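Local atomic coordinates of ribose ABC transporter, substrate binding protein (Conexibacter woesei, PDB entry 4KQ9), a protein that probably binds a sugar, perhaps ribose, in the periplasm and hands it to an ABC-type importer, as other sugar-binding proteins of its family do. Residues I115-D125 with Q148-R159; P216-A226 with G237-Q245. The protein carries 1 engineered substitution. All coordinates share one frame; numbering follows the deposited sequence. Where two conformers were deposited one is given.

Both interactions lie in the same lobe of a periplasmic-binding-protein fold. Interaction 1 pairs two helices of that lobe. Interaction 2 joins two neighbouring parallel strands, which helix 228-236 connects along the chain. Their centres are about 14 Å apart, and residues 115-125 touch both. Lys-119 makes the main link. Lys-119 NZ lies 2.7 Å from Thr-224 OG1, probably hydrogen-bonded. Lys-119 CE packs 3.2 Å from Gly-223 O. Ile-115 CG2 also meets Thr-224 OG1 at 3.4 Å. Bound glycerol lies about 6 Å from the side chain of Ile-115, and glycerol also lies about 3 Å from that of Gln-245. Glycerol probably came from the crystallisation liquor, but may mark the sugar pocket.

Interaction 1: residues I115-D125 with Q148-R159; sequences IGRLKATYIAD and QGEAAREVFEER
Ala-120 carries the apolar part of the contact between helices 115-125 and 148-159. Its CB lies 3.6 Å from Val-155 CB and packs beside Ala-152 CB. The same methyl sits over one face of the Phe-156 ring, offset toward the rim, in a CH-pi contact. Ile-123 CD1 reaches the edge of this ring instead. Val-155 spreads its two methyls over helix 115-125. With CG1 anti to the backbone N (chi1 171°), CG1 turns to Ala-120 and Thr-121, while Val-155 CG2 meets Arg-117 CG at 3.8 Å.

Small residues let the helices come close. Their axes approach to 7.2 Å at a crossing angle of -35°. Gly-116 CA points a C-H at Gln-148 O, 3.4 Å away.

The salt bridge lies at the C-terminal end of the pair. Arg-159 bends at chi2 and chi3, which folds its guanidinium back over Ala-124 CB. That methyl lies 3.6 Å above the centre of the group. Arg-159 NH2 lies 2.7 Å and Arg-159 NH1 2.9 Å from Asp-125 OD1, so both end nitrogens grip one oxygen. OD1 lies in the guanidinium plane, but the carboxylate plane is turned 35° from it. A water also links Arg-159 NH1 to Thr-121 OG1. Thr-121 OG1 donates to Arg-117 O at 2.6 Å, so the carbonyl takes two bonds from Thr-121, from opposite faces.

The helices run in roughly the same direction and belong to helices 112-126 and 143-159, joined through strand 132-136. Ile-123 continues inward to strand 220-222. Lys-119 reaches past the helix pair to Thr-224 and the carbonyl of Tyr-196. Leu-118 and Tyr-122 pack on strand 277-280.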
loop_
_atom_site.group_PDB
_atom_site.type_symbol
_atom_site.label_atom_id
_atom_site.label_comp_id
_atom_site.label_asym_id
_atom_site.label_seq_id
_atom_site.Cartn_x
_atom_site.Cartn_y
_atom_site.Cartn_z
ATOM N N ILE A 115 -0.382 -7.911 -4.980
ATOM C CA ILE A 115 1.019 -7.481 -4.751
ATOM C C ILE A 115 1.941 -8.703 -4.484
ATOM O O ILE A 115 2.968 -8.810 -5.102
ATOM C CB ILE A 115 1.101 -6.473 -3.625
ATOM C CG1 ILE A 115 0.364 -5.188 -4.096
ATOM C CG2 ILE A 115 2.552 -6.105 -3.346
ATOM C CD1 ILE A 115 0.104 -4.179 -3.041
ATOM N N GLY A 116 1.565 -9.545 -3.567
ATOM C CA GLY A 116 2.291 -10.818 -3.227
ATOM C C GLY A 116 2.501 -11.773 -4.377
ATOM O O GLY A 116 3.597 -12.301 -4.557
ATOM N N ARG A 117 1.476 -11.970 -5.211
ATOM C CA ARG A 117 1.593 -12.838 -6.390
ATOM C C ARG A 117 2.489 -12.241 -7.448
ATOM O O ARG A 117 3.229 -12.964 -8.137
ATOM C CB ARG A 117 0.210 -13.106 -7.021
ATOM C CG ARG A 117 -0.647 -14.076 -6.231
ATOM C CD ARG A 117 -1.924 -14.517 -6.967
ATOM N NE ARG A 117 -3.077 -13.821 -6.428
ATOM C CZ ARG A 117 -3.573 -12.699 -6.942
ATOM N NH1 ARG A 117 -4.590 -12.137 -6.361
ATOM N NH2 ARG A 117 -3.059 -12.159 -8.043
ATOM N N LEU A 118 2.421 -10.934 -7.629
ATOM C CA LEU A 118 3.304 -10.311 -8.608
ATOM C C LEU A 118 4.800 -10.479 -8.235
ATOM O O LEU A 118 5.689 -10.784 -9.114
ATOM C CB LEU A 118 3.024 -8.817 -8.757
ATOM C CG LEU A 118 1.635 -8.413 -9.306
ATOM C CD1 LEU A 118 1.524 -6.903 -9.171
ATOM C CD2 LEU A 118 1.463 -8.874 -10.758
ATOM N N LYS A 119 5.074 -10.272 -6.948
ATOM C CA LYS A 119 6.433 -10.387 -6.433
ATOM C C LYS A 119 6.992 -11.829 -6.511
ATOM O O LYS A 119 8.128 -12.034 -6.960
ATOM C CB LYS A 119 6.489 -9.834 -4.994
ATOM C CG LYS A 119 6.405 -8.295 -4.989
ATOM C CD LYS A 119 5.878 -7.828 -3.610
ATOM C CE LYS A 119 6.963 -7.481 -2.640
ATOM N NZ LYS A 119 6.589 -7.047 -1.243
ATOM N N ALA A 120 6.188 -12.751 -6.070
ATOM C CA ALA A 120 6.528 -14.165 -6.081
ATOM C C ALA A 120 6.697 -14.703 -7.492
ATOM O O ALA A 120 7.681 -15.446 -7.753
ATOM C CB ALA A 120 5.558 -14.950 -5.278
ATOM N N THR A 121 5.840 -14.251 -8.443
ATOM C CA THR A 121 5.948 -14.643 -9.824
ATOM C C THR A 121 7.180 -14.091 -10.522
ATOM O O THR A 121 7.830 -14.805 -11.343
ATOM C CB THR A 121 4.661 -14.249 -10.596
ATOM O OG1 THR A 121 3.574 -14.796 -9.908
ATOM C CG2 THR A 121 4.671 -14.752 -12.002
ATOM N N TYR A 122 7.541 -12.835 -10.210
ATOM C CA TYR A 122 8.716 -12.259 -10.719
ATOM C C TYR A 122 9.917 -13.172 -10.377
ATOM O O TYR A 122 10.801 -13.406 -11.242
ATOM C CB TYR A 122 8.942 -10.843 -10.154
ATOM C CG TYR A 122 10.128 -10.182 -10.734
ATOM C CD1 TYR A 122 10.025 -9.523 -11.959
ATOM C CD2 TYR A 122 11.360 -10.241 -10.102
ATOM C CE1 TYR A 122 11.102 -8.896 -12.499
ATOM C CE2 TYR A 122 12.470 -9.640 -10.647
ATOM C CZ TYR A 122 12.313 -8.964 -11.860
ATOM O OH TYR A 122 13.356 -8.382 -12.459
ATOM N N ILE A 123 9.969 -13.585 -9.124
ATOM C CA ILE A 123 11.104 -14.369 -8.605
ATOM C C ILE A 123 11.074 -15.771 -9.238
ATOM O O ILE A 123 12.070 -16.214 -9.784
ATOM C CB ILE A 123 11.023 -14.529 -7.082
ATOM C CG1 ILE A 123 11.452 -13.203 -6.405
ATOM C CG2 ILE A 123 11.947 -15.641 -6.594
ATOM C CD1 ILE A 123 10.991 -13.119 -4.962
ATOM N N ALA A 124 9.916 -16.410 -9.189
ATOM C CA ALA A 124 9.712 -17.697 -9.848
ATOM C C ALA A 124 10.150 -17.683 -11.350
ATOM O O ALA A 124 10.908 -18.528 -11.760
ATOM C CB ALA A 124 8.294 -18.185 -9.654
ATOM N N ASP A 125 9.776 -16.682 -12.131
ATOM C CA ASP A 125 10.180 -16.665 -13.520
ATOM C C ASP A 125 11.703 -16.581 -13.680
ATOM O O ASP A 125 12.218 -16.953 -14.727
ATOM C CB ASP A 125 9.477 -15.521 -14.300
ATOM C CG ASP A 125 7.976 -15.741 -14.413
ATOM O OD1 ASP A 125 7.495 -16.866 -14.169
ATOM O OD2 ASP A 125 7.261 -14.771 -14.697
ATOM N N GLN A 148 -0.339 -10.242 1.644
ATOM C CA GLN A 148 0.664 -10.406 0.585
ATOM C C GLN A 148 1.491 -11.702 0.762
ATOM O O GLN A 148 1.830 -12.366 -0.231
ATOM C CB GLN A 148 1.535 -9.175 0.434
ATOM C CG GLN A 148 2.655 -9.018 1.366
ATOM C CD GLN A 148 3.475 -7.795 0.985
ATOM O OE1 GLN A 148 3.415 -6.757 1.643
ATOM N NE2 GLN A 148 4.212 -7.908 -0.092
ATOM N N GLY A 149 1.769 -12.055 1.993
ATOM C CA GLY A 149 2.613 -13.215 2.312
ATOM C C GLY A 149 1.940 -14.527 1.978
ATOM O O GLY A 149 2.572 -15.435 1.429
ATOM N N GLU A 150 0.655 -14.661 2.294
ATOM C CA GLU A 150 -0.037 -15.881 1.934
ATOM C C GLU A 150 -0.173 -15.974 0.416
ATOM O O GLU A 150 0.058 -17.021 -0.178
ATOM C CB GLU A 150 -1.356 -16.048 2.691
ATOM C CG GLU A 150 -1.851 -17.504 2.625
ATOM C CD GLU A 150 -0.776 -18.588 2.969
ATOM O OE1 GLU A 150 -0.645 -19.565 2.163
ATOM O OE2 GLU A 150 -0.055 -18.479 4.024
ATOM N N ALA A 151 -0.409 -14.866 -0.265
ATOM C CA ALA A 151 -0.458 -14.947 -1.696
ATOM C C ALA A 151 0.902 -15.423 -2.273
ATOM O O ALA A 151 0.939 -16.165 -3.276
ATOM C CB ALA A 151 -0.854 -13.594 -2.287
ATOM N N ALA A 152 2.021 -14.975 -1.662
ATOM C CA ALA A 152 3.320 -15.281 -2.193
ATOM C C ALA A 152 3.686 -16.745 -1.939
ATOM O O ALA A 152 4.246 -17.401 -2.812
ATOM C CB ALA A 152 4.403 -14.346 -1.619
ATOM N N ARG A 153 3.363 -17.244 -0.768
ATOM C CA ARG A 153 3.630 -18.639 -0.475
ATOM C C ARG A 153 2.906 -19.578 -1.478
ATOM O O ARG A 153 3.473 -20.630 -1.898
ATOM C CB ARG A 153 3.182 -18.965 0.937
ATOM C CG ARG A 153 3.981 -18.276 2.005
ATOM C CD ARG A 153 3.476 -18.589 3.374
ATOM N NE ARG A 153 4.205 -17.759 4.344
ATOM C CZ ARG A 153 3.659 -16.762 5.027
ATOM N NH1 ARG A 153 2.332 -16.459 4.881
ATOM N NH2 ARG A 153 4.423 -16.068 5.849
ATOM N N GLU A 154 1.663 -19.209 -1.844
ATOM C CA GLU A 154 0.926 -20.013 -2.810
ATOM C C GLU A 154 1.628 -20.061 -4.172
ATOM O O GLU A 154 1.662 -21.123 -4.821
ATOM C CB GLU A 154 -0.504 -19.481 -3.002
ATOM C CG GLU A 154 -1.446 -19.783 -1.840
ATOM C CD GLU A 154 -2.767 -18.993 -1.934
ATOM O OE1 GLU A 154 -3.109 -18.507 -3.036
ATOM O OE2 GLU A 154 -3.471 -18.851 -0.903
ATOM N N VAL A 155 2.169 -18.931 -4.627
ATOM C CA VAL A 155 2.904 -18.904 -5.870
ATOM C C VAL A 155 4.140 -19.793 -5.721
ATOM O O VAL A 155 4.375 -20.595 -6.604
ATOM C CB VAL A 155 3.274 -17.509 -6.347
ATOM C CG1 VAL A 155 4.210 -17.536 -7.525
ATOM C CG2 VAL A 155 2.021 -16.727 -6.729
ATOM N N PHE A 156 4.901 -19.681 -4.611
ATOM C CA PHE A 156 6.143 -20.430 -4.522
ATOM C C PHE A 156 5.847 -21.965 -4.550
ATOM O O PHE A 156 6.567 -22.750 -5.199
ATOM C CB PHE A 156 6.965 -20.009 -3.262
ATOM C CG PHE A 156 7.500 -18.572 -3.324
ATOM C CD1 PHE A 156 8.084 -18.086 -4.480
ATOM C CD2 PHE A 156 7.396 -17.743 -2.237
ATOM C CE1 PHE A 156 8.590 -16.790 -4.551
ATOM C CE2 PHE A 156 7.899 -16.442 -2.281
ATOM C CZ PHE A 156 8.493 -15.971 -3.423
ATOM N N GLU A 157 4.812 -22.373 -3.830
ATOM C CA GLU A 157 4.326 -23.768 -3.861
ATOM C C GLU A 157 4.033 -24.231 -5.285
ATOM O O GLU A 157 4.614 -25.187 -5.743
ATOM C CB GLU A 157 3.066 -23.929 -3.065
ATOM C CG GLU A 157 2.590 -25.381 -3.069
ATOM C CD GLU A 157 2.186 -25.879 -1.687
ATOM O OE1 GLU A 157 1.761 -25.043 -0.853
ATOM O OE2 GLU A 157 2.294 -27.107 -1.431
ATOM N N GLU A 158 3.157 -23.510 -5.960
ATOM C CA GLU A 158 2.732 -23.825 -7.291
ATOM C C GLU A 158 3.896 -23.887 -8.285
ATOM O O GLU A 158 3.853 -24.684 -9.237
ATOM C CB GLU A 158 1.729 -22.756 -7.776
ATOM C CG GLU A 158 1.025 -23.130 -9.056
ATOM N N ARG A 159 4.939 -23.072 -8.076
ATOM C CA ARG A 159 6.075 -23.068 -9.015
ATOM C C ARG A 159 7.254 -23.908 -8.609
ATOM O O ARG A 159 8.258 -23.909 -9.345
ATOM C CB ARG A 159 6.514 -21.649 -9.281
ATOM C CG ARG A 159 5.376 -20.784 -9.785
ATOM C CD ARG A 159 5.138 -21.020 -11.251
ATOM N NE ARG A 159 6.326 -20.733 -12.028
ATOM C CZ ARG A 159 6.614 -19.565 -12.573
ATOM N NH1 ARG A 159 5.821 -18.509 -12.468
ATOM N NH2 ARG A 159 7.720 -19.452 -13.265
HETATM O O HOH W 1 3.545 -17.804 -11.062
#

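Interaction 2: residues P216-A226 with G237-Q245. Engineered in segment 216-226: Met-220 (natural residue Val).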
loop_
_atom_site.group_PDB
_atom_site.type_symbol
_atom_site.label_atom_id
_atom_site.label_comp_id
_atom_site.label_asym_id
_atom_site.label_seq_id
_atom_site.Cartn_x
_atom_site.Cartn_y
_atom_site.Cartn_z
ATOM N N PRO A 216 26.211 -7.424 -6.229
ATOM C CA PRO A 216 24.867 -6.840 -6.388
ATOM C C PRO A 216 24.062 -7.549 -7.448
ATOM O O PRO A 216 24.541 -7.776 -8.556
ATOM C CB PRO A 216 25.153 -5.398 -6.822
ATOM C CG PRO A 216 26.545 -5.431 -7.384
ATOM C CD PRO A 216 27.269 -6.443 -6.526
ATOM N N GLY A 217 22.853 -7.940 -7.097
ATOM C CA GLY A 217 21.976 -8.651 -8.001
ATOM C C GLY A 217 22.200 -10.141 -8.043
ATOM O O GLY A 217 21.485 -10.845 -8.699
ATOM N N LYS A 218 23.185 -10.664 -7.344
ATOM C CA LYS A 218 23.306 -12.116 -7.270
ATOM C C LYS A 218 22.112 -12.758 -6.502
ATOM O O LYS A 218 21.700 -13.908 -6.726
ATOM C CB LYS A 218 24.602 -12.458 -6.546
ATOM C CG LYS A 218 24.960 -13.938 -6.645
ATOM C CD LYS A 218 24.328 -14.768 -5.540
ATOM N N ILE A 219 21.616 -12.038 -5.527
ATOM C CA ILE A 219 20.406 -12.461 -4.826
ATOM C C ILE A 219 19.332 -11.504 -5.254
ATOM O O ILE A 219 19.499 -10.281 -5.168
ATOM C CB ILE A 219 20.593 -12.362 -3.297
ATOM C CG1 ILE A 219 21.633 -13.388 -2.793
ATOM C CG2 ILE A 219 19.281 -12.566 -2.589
ATOM C CD1 ILE A 219 22.087 -13.162 -1.382
HETATM N N MSE A 220 18.212 -12.020 -5.718
HETATM C CA MSE A 220 17.143 -11.110 -6.175
HETATM C C MSE A 220 16.354 -10.581 -4.982
HETATM O O MSE A 220 15.762 -11.341 -4.233
HETATM C CB MSE A 220 16.139 -11.819 -7.089
HETATM C CG MSE A 220 16.764 -12.136 -8.446
HETATM SE SE MSE A 220 15.229 -12.810 -9.525
HETATM C CE MSE A 220 15.060 -14.437 -8.591
ATOM N N VAL A 221 16.322 -9.280 -4.822
ATOM C CA VAL A 221 15.580 -8.644 -3.711
ATOM C C VAL A 221 14.351 -7.908 -4.254
ATOM O O VAL A 221 14.496 -7.139 -5.209
ATOM C CB VAL A 221 16.505 -7.607 -3.075
ATOM C CG1 VAL A 221 15.763 -6.714 -2.140
ATOM C CG2 VAL A 221 17.717 -8.323 -2.431
ATOM N N VAL A 222 13.173 -8.149 -3.659
ATOM C CA VAL A 222 11.908 -7.571 -4.072
ATOM C C VAL A 222 11.194 -6.966 -2.844
ATOM O O VAL A 222 11.224 -7.527 -1.712
ATOM C CB VAL A 222 10.988 -8.583 -4.814
ATOM C CG1 VAL A 222 11.712 -9.374 -5.958
ATOM C CG2 VAL A 222 10.419 -9.565 -3.836
ATOM N N GLY A 223 10.577 -5.826 -3.069
ATOM C CA GLY A 223 9.906 -5.030 -1.999
ATOM C C GLY A 223 8.632 -4.379 -2.535
ATOM O O GLY A 223 8.231 -4.685 -3.640
ATOM N N THR A 224 7.999 -3.507 -1.773
ATOM C CA THR A 224 6.823 -2.793 -2.134
ATOM C C THR A 224 6.955 -1.357 -1.587
ATOM O O THR A 224 7.415 -1.162 -0.507
ATOM C CB THR A 224 5.566 -3.444 -1.526
ATOM O OG1 THR A 224 5.401 -4.750 -2.046
ATOM C CG2 THR A 224 4.363 -2.656 -1.823
ATOM N N ASP A 225 6.506 -0.427 -2.393
ATOM C CA ASP A 225 6.247 0.974 -2.121
ATOM C C ASP A 225 6.773 1.860 -3.244
ATOM O O ASP A 225 6.304 2.926 -3.437
ATOM C CB ASP A 225 6.841 1.489 -0.805
ATOM C CG ASP A 225 6.085 0.989 0.427
ATOM O OD1 ASP A 225 4.984 0.478 0.287
ATOM O OD2 ASP A 225 6.680 1.034 1.494
ATOM N N ALA A 226 7.781 1.387 -3.935
ATOM C CA ALA A 226 8.425 2.196 -4.944
ATOM C C ALA A 226 8.807 3.541 -4.335
ATOM O O ALA A 226 8.560 4.562 -4.908
ATOM C CB ALA A 226 7.518 2.399 -6.138
ATOM N N GLY A 237 20.427 -1.879 -9.936
ATOM C CA GLY A 237 20.580 -3.357 -10.002
ATOM C C GLY A 237 20.805 -4.020 -8.621
ATOM O O GLY A 237 21.062 -5.243 -8.527
ATOM N N THR A 238 20.741 -3.267 -7.530
ATOM C CA THR A 238 20.944 -3.893 -6.221
ATOM C C THR A 238 19.600 -4.453 -5.714
ATOM O O THR A 238 19.607 -5.390 -4.933
ATOM C CB THR A 238 21.473 -2.936 -5.180
ATOM O OG1 THR A 238 20.670 -1.760 -5.171
ATOM C CG2 THR A 238 22.964 -2.506 -5.446
HETATM N N MSE A 239 18.467 -3.896 -6.178
HETATM C CA MSE A 239 17.116 -4.478 -5.950
HETATM C C MSE A 239 16.583 -4.898 -7.280
HETATM O O MSE A 239 16.890 -4.237 -8.293
HETATM C CB MSE A 239 16.178 -3.442 -5.389
HETATM C CG MSE A 239 16.401 -3.287 -3.894
HETATM SE SE MSE A 239 14.997 -2.144 -3.086
HETATM C CE MSE A 239 13.518 -2.698 -4.080
ATOM N N ALA A 240 15.795 -5.967 -7.341
ATOM C CA ALA A 240 15.243 -6.457 -8.628
ATOM C C ALA A 240 13.892 -5.860 -8.974
ATOM O O ALA A 240 13.618 -5.649 -10.151
ATOM C CB ALA A 240 15.134 -7.973 -8.641
ATOM N N LEU A 241 13.009 -5.711 -7.985
ATOM C CA LEU A 241 11.616 -5.301 -8.242
ATOM C C LEU A 241 11.072 -4.535 -7.059
ATOM O O LEU A 241 11.315 -4.915 -5.882
ATOM C CB LEU A 241 10.734 -6.523 -8.435
ATOM C CG LEU A 241 9.219 -6.405 -8.684
ATOM C CD1 LEU A 241 9.059 -6.109 -10.139
ATOM C CD2 LEU A 241 8.430 -7.713 -8.451
ATOM N N THR A 242 10.342 -3.489 -7.334
ATOM C CA THR A 242 9.458 -2.937 -6.325
ATOM C C THR A 242 8.075 -2.712 -6.923
ATOM O O THR A 242 7.910 -2.696 -8.172
ATOM C CB THR A 242 10.049 -1.631 -5.763
ATOM O OG1 THR A 242 9.267 -1.171 -4.658
ATOM C CG2 THR A 242 10.123 -0.542 -6.805
ATOM N N VAL A 243 7.078 -2.493 -6.078
ATOM C CA VAL A 243 5.722 -2.327 -6.558
ATOM C C VAL A 243 5.176 -0.997 -6.020
ATOM O O VAL A 243 5.231 -0.755 -4.798
ATOM C CB VAL A 243 4.826 -3.494 -6.151
ATOM C CG1 VAL A 243 3.383 -3.369 -6.753
ATOM C CG2 VAL A 243 5.433 -4.785 -6.652
ATOM N N SER A 244 4.640 -0.147 -6.905
ATOM C CA SER A 244 3.888 1.079 -6.476
ATOM C C SER A 244 2.414 0.774 -6.226
ATOM O O SER A 244 1.794 0.037 -7.004
ATOM C CB SER A 244 3.991 2.135 -7.517
ATOM O OG SER A 244 3.109 3.171 -7.201
ATOM N N GLN A 245 1.886 1.300 -5.112
ATOM C CA GLN A 245 0.475 1.208 -4.811
ATOM C C GLN A 245 -0.268 2.415 -5.319
ATOM O O GLN A 245 -1.404 2.571 -4.987
ATOM C CB GLN A 245 0.321 1.152 -3.313
ATOM C CG GLN A 245 0.854 -0.133 -2.726
ATOM C CD GLN A 245 0.477 -0.223 -1.243
ATOM O OE1 GLN A 245 1.341 -0.159 -0.376
ATOM N NE2 GLN A 245 -0.808 -0.301 -0.957
HETATM O O HOH W 2 18.449 -7.817 -6.130
HETATM O O HOH W 3 3.442 2.996 -3.215
HETATM O O HOH W 4 3.175 2.052 -0.588
#
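Thr-242 and Ala-226 meet where segments 216-226 and 237-245 end their parallel run. The CB of Thr-242 lies 4.1 Å from Gly-223 O. From there the side chain splits. Thr-242 OG1 stands anti to the backbone N (chi1 -173°) and accepts a bond from Ala-226 N at 3.0 Å. It is also hydrogen-bonded to Asp-199, so the hydroxyl ties the turn after the strand to the start of helix 199-211. Thr-242 CG2 packs against Ala-226 CA at 3.7 Å and on to its methyl. Ala-226 CB also touches Ser-244 CB.

Backbone bonds join the rest. Val-221 O accepts from Ala-240 N, with a weaker bond from Leu-241 N. Gly-223 N then gives to Leu-241 O at 3.0 Å, and Asp-225 N to Val-243 O at 2.7 Å. Val-222 is bridged to Leu-241, and Val-222 CG1 meets Leu-241 CB at 3.9 Å. Val-221 CG1 packs on Met-239 CG at the same distance. The engineered selenomethionine Met-220 only brushes Ala-240, CB to CB.

Waters extend both ends. One bonds to Ile-219 O, Val-221 N and Thr-238 O. Another donates to both Asp-225 OD1 and Gln-245 OE1. These two side chains lie side by side, with carboxylate and amide nearly coplanar. Gln-245 also bonds to Ser-110 and, through OE1, to a glycerol.

Strand 220-222 passes through helix 228-236 to strand 241-244. This is a beta-alpha-beta crossover in a Rossmann-like lobe, with strand 277-280 pairing antiparallel with 241-244. The C-terminal ends of the two strands lead to Asp-225 and Gln-245, consistent with the sugar cleft of type I periplasmic binding proteins.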